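Long-range contact in putative GAF sensor protein (Burkholderia vietnamiensis, PDB 5HL6), which probably reduces free L-methionine-(R)-S-oxide to methionine, as other members of the GAF-domain free methionine sulfoxide reductase family do: residues 127-137 / 162-171. Sequence-based numbering, arbitrary orientation.
Sequences VPLVAADGTLI and CRVFVEHAWQ. With EDO (1,2-ethanediol), chain D.
Strand 127-130 runs at 25° to helix 162-171, axes 9.3 Å apart, where the C-terminal helix of the GAF domain covers one face of the antiparallel sheet and reaches the hairpin turn between strands 123-130 and 136-144. At the start of the helical segment Cys162 lies against two strand residues: its SG meets Val127 CG1 at 3.8 Å, while its CB touches Leu129 CD2. The same methyl of Leu129 reaches Val166 CG2 at 3.8 Å and so bridges Cys162 and Val166, one helical turn apart. Ile137, on the partner strand, meets Trp170 from the opposite direction and spreads CG1, CG2 and CD1 over one face of the indole. Its CD1 stands 3.7 Å from the centroid of the six-membered ring and 20° off the normal, a CH-pi contact, and its CG2 lies over NE1 and CD1 of the five-membered ring, on the same side. Ala131 CB comes obliquely to the six-membered ring, 3.3 Å from Trp170 CZ3; Leu41 of helix 41-55 also touches this tryptophan. A wider pi-type turn at 166-170 precedes Gln171, which grips the type I turn Ala131-Gly134. With CG anti to the backbone N and a bend at chi2, the amide of Gln171 comes alongside Ala132. Asp133 shapes the tip of the hairpin as an Asx turn, its OD1 accepting from both N and OG1 of Thr135. One water links Asp133 N to Gln171 NE2, which also bonds to Asp175, and Ala132 N donates to Gln171 OE1 at 2.9 Å, tilted 29° from the carbonyl plane.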
loop_
_atom_site.group_PDB
_atom_site.type_symbol
_atom_site.label_atom_id
_atom_site.label_comp_id
_atom_site.label_asym_id
_atom_site.label_seq_id
_atom_site.Cartn_x
_atom_site.Cartn_y
_atom_site.Cartn_z
ATOM N N VAL B 127 14.370 5.328 7.932
ATOM C CA VAL B 127 14.157 6.357 8.947
ATOM C C VAL B 127 13.381 5.728 10.099
ATOM O O VAL B 127 12.245 5.284 9.898
ATOM C CB VAL B 127 13.400 7.566 8.373
ATOM C CG1 VAL B 127 13.147 8.627 9.464
ATOM C CG2 VAL B 127 14.166 8.171 7.208
ATOM N N PRO B 128 13.929 5.681 11.311
ATOM C CA PRO B 128 13.149 5.172 12.444
ATOM C C PRO B 128 12.020 6.127 12.804
ATOM O O PRO B 128 12.137 7.346 12.655
ATOM C CB PRO B 128 14.183 5.074 13.570
ATOM C CG PRO B 128 15.209 6.108 13.214
ATOM C CD PRO B 128 15.285 6.096 11.711
ATOM N N LEU B 129 10.912 5.553 13.271
ATOM C CA LEU B 129 9.712 6.290 13.653
ATOM C C LEU B 129 9.509 6.103 15.143
ATOM O O LEU B 129 9.343 4.970 15.609
ATOM C CB LEU B 129 8.486 5.791 12.880
ATOM C CG LEU B 129 8.635 5.805 11.360
ATOM C CD1 LEU B 129 7.505 4.983 10.686
ATOM C CD2 LEU B 129 8.673 7.243 10.839
ATOM N N VAL B 130 9.545 7.202 15.894
ATOM C CA VAL B 130 9.485 7.148 17.346
ATOM C C VAL B 130 8.428 8.129 17.829
ATOM O O VAL B 130 8.363 9.265 17.346
ATOM C CB VAL B 130 10.857 7.468 17.976
ATOM C CG1 VAL B 130 10.763 7.404 19.478
ATOM C CG2 VAL B 130 11.927 6.489 17.447
ATOM N N ALA B 131 7.605 7.688 18.778
ATOM C CA ALA B 131 6.498 8.483 19.290
ATOM C C ALA B 131 6.995 9.550 20.266
ATOM O O ALA B 131 8.153 9.560 20.688
ATOM C CB ALA B 131 5.478 7.579 19.980
ATOM N N ALA B 132 6.081 10.446 20.657
ATOM C CA ALA B 132 6.436 11.497 21.609
ATOM C C ALA B 132 6.888 10.926 22.948
ATOM O O ALA B 132 7.763 11.508 23.607
ATOM C CB ALA B 132 5.247 12.456 21.825
ATOM N N ASP B 133 6.314 9.798 23.376
ATOM C CA ASP B 133 6.696 9.207 24.656
ATOM C C ASP B 133 7.902 8.272 24.556
ATOM O O ASP B 133 8.234 7.608 25.544
ATOM C CB ASP B 133 5.510 8.460 25.280
ATOM C CG ASP B 133 5.077 7.251 24.475
ATOM O OD1 ASP B 133 5.725 6.902 23.464
ATOM O OD2 ASP B 133 4.070 6.637 24.873
ATOM N N GLY B 134 8.544 8.191 23.395
ATOM C CA GLY B 134 9.717 7.356 23.227
ATOM C C GLY B 134 9.444 5.955 22.715
ATOM O O GLY B 134 10.396 5.180 22.540
ATOM N N THR B 135 8.184 5.601 22.482
ATOM C CA THR B 135 7.846 4.299 21.914
ATOM C C THR B 135 8.353 4.188 20.482
ATOM O O THR B 135 8.203 5.118 19.686
ATOM C CB THR B 135 6.323 4.111 21.926
ATOM O OG1 THR B 135 5.832 4.194 23.270
ATOM C CG2 THR B 135 5.930 2.769 21.312
ATOM N N LEU B 136 8.942 3.035 20.141
ATOM C CA LEU B 136 9.288 2.769 18.750
ATOM C C LEU B 136 8.016 2.468 17.953
ATOM O O LEU B 136 7.335 1.474 18.235
ATOM C CB LEU B 136 10.267 1.589 18.656
ATOM C CG LEU B 136 10.603 1.156 17.234
ATOM C CD1 LEU B 136 11.349 2.266 16.515
ATOM C CD2 LEU B 136 11.423 -0.145 17.244
ATOM N N ILE B 137 7.694 3.322 16.971
ATOM C CA ILE B 137 6.553 3.081 16.079
ATOM C C ILE B 137 6.906 2.037 15.024
ATOM O O ILE B 137 6.151 1.084 14.786
ATOM C CB ILE B 137 6.091 4.390 15.411
ATOM C CG1 ILE B 137 5.610 5.400 16.459
ATOM C CG2 ILE B 137 4.979 4.099 14.314
ATOM C CD1 ILE B 137 5.503 6.840 15.956
ATOM N N CYS B 162 8.894 12.006 7.264
ATOM C CA CYS B 162 8.455 11.131 8.343
ATOM C C CYS B 162 7.930 11.927 9.534
ATOM O O CYS B 162 6.996 11.474 10.201
ATOM C CB CYS B 162 9.590 10.187 8.751
ATOM S SG CYS B 162 9.934 8.939 7.457
ATOM N N ARG B 163 8.487 13.115 9.806
ATOM C CA ARG B 163 7.925 13.953 10.864
ATOM C C ARG B 163 6.480 14.326 10.554
ATOM O O ARG B 163 5.643 14.403 11.462
ATOM C CB ARG B 163 8.764 15.214 11.070
ATOM C CG ARG B 163 10.075 14.946 11.772
ATOM C CD ARG B 163 10.709 16.226 12.320
ATOM N NE ARG B 163 11.280 17.063 11.269
ATOM C CZ ARG B 163 12.463 16.845 10.698
ATOM N NH1 ARG B 163 13.200 15.802 11.064
ATOM N NH2 ARG B 163 12.904 17.663 9.750
ATOM N N VAL B 164 6.163 14.562 9.279
ATOM C CA VAL B 164 4.781 14.873 8.921
ATOM C C VAL B 164 3.880 13.686 9.230
ATOM O O VAL B 164 2.810 13.838 9.833
ATOM C CB VAL B 164 4.680 15.287 7.442
ATOM C CG1 VAL B 164 3.225 15.321 7.003
ATOM C CG2 VAL B 164 5.328 16.648 7.245
ATOM N N PHE B 165 4.300 12.481 8.827
ATOM C CA PHE B 165 3.473 11.302 9.066
ATOM C C PHE B 165 3.289 11.060 10.554
ATOM O O PHE B 165 2.173 10.832 11.031
ATOM C CB PHE B 165 4.079 10.052 8.409
ATOM C CG PHE B 165 3.314 8.796 8.737
ATOM C CD1 PHE B 165 2.150 8.491 8.054
ATOM C CD2 PHE B 165 3.731 7.955 9.760
ATOM C CE1 PHE B 165 1.416 7.360 8.373
ATOM C CE2 PHE B 165 3.007 6.824 10.077
ATOM C CZ PHE B 165 1.849 6.527 9.381
ATOM N N VAL B 166 4.379 11.108 11.316
ATOM C CA VAL B 166 4.264 10.843 12.745
ATOM C C VAL B 166 3.406 11.910 13.416
ATOM O O VAL B 166 2.552 11.601 14.256
ATOM C CB VAL B 166 5.666 10.745 13.380
ATOM C CG1 VAL B 166 5.567 10.654 14.897
ATOM C CG2 VAL B 166 6.400 9.537 12.819
ATOM N N GLU B 167 3.591 13.178 13.038
ATOM C CA GLU B 167 2.862 14.256 13.706
ATOM C C GLU B 167 1.396 14.307 13.282
ATOM O O GLU B 167 0.502 14.435 14.128
ATOM C CB GLU B 167 3.542 15.601 13.438
ATOM N N HIS B 168 1.122 14.238 11.983
ATOM C CA HIS B 168 -0.226 14.514 11.487
ATOM C C HIS B 168 -1.037 13.257 11.196
ATOM O O HIS B 168 -2.204 13.366 10.797
ATOM C CB HIS B 168 -0.153 15.402 10.239
ATOM C CG HIS B 168 0.392 16.773 10.508
ATOM N ND1 HIS B 168 -0.413 17.847 10.825
ATOM C CD2 HIS B 168 1.664 17.240 10.523
ATOM C CE1 HIS B 168 0.339 18.917 11.012
ATOM N NE2 HIS B 168 1.603 18.577 10.837
ATOM N N ALA B 169 -0.461 12.072 11.385
ATOM C CA ALA B 169 -1.246 10.846 11.301
ATOM C C ALA B 169 -1.099 10.011 12.564
ATOM O O ALA B 169 -2.104 9.721 13.217
ATOM C CB ALA B 169 -0.861 10.020 10.060
ATOM N N TRP B 170 0.123 9.621 12.939
ATOM C CA TRP B 170 0.270 8.653 14.022
ATOM C C TRP B 170 -0.012 9.290 15.377
ATOM O O TRP B 170 -0.873 8.811 16.130
ATOM C CB TRP B 170 1.667 8.026 14.008
ATOM C CG TRP B 170 1.746 6.844 14.926
ATOM C CD1 TRP B 170 1.575 5.529 14.588
ATOM C CD2 TRP B 170 1.995 6.864 16.338
ATOM N NE1 TRP B 170 1.711 4.732 15.699
ATOM C CE2 TRP B 170 1.971 5.525 16.786
ATOM C CE3 TRP B 170 2.257 7.881 17.265
ATOM C CZ2 TRP B 170 2.191 5.175 18.122
ATOM C CZ3 TRP B 170 2.456 7.533 18.597
ATOM C CH2 TRP B 170 2.432 6.188 19.010
ATOM N N GLN B 171 0.731 10.351 15.721
ATOM C CA GLN B 171 0.565 10.988 17.028
ATOM C C GLN B 171 -0.821 11.595 17.173
ATOM O O GLN B 171 -1.392 11.604 18.270
ATOM C CB GLN B 171 1.624 12.063 17.234
ATOM C CG GLN B 171 1.779 12.495 18.699
ATOM C CD GLN B 171 2.496 11.441 19.527
ATOM O OE1 GLN B 171 3.613 11.031 19.194
ATOM N NE2 GLN B 171 1.868 11.008 20.623
HETATM C C1 EDO D . 7.262 -0.147 22.912
HETATM O O1 EDO D . 6.336 -0.935 22.143
HETATM C C2 EDO D . 8.669 -0.249 22.329
HETATM O O2 EDO D . 9.313 1.035 22.239
HETATM O O HOH W 1 3.349 9.142 22.468
#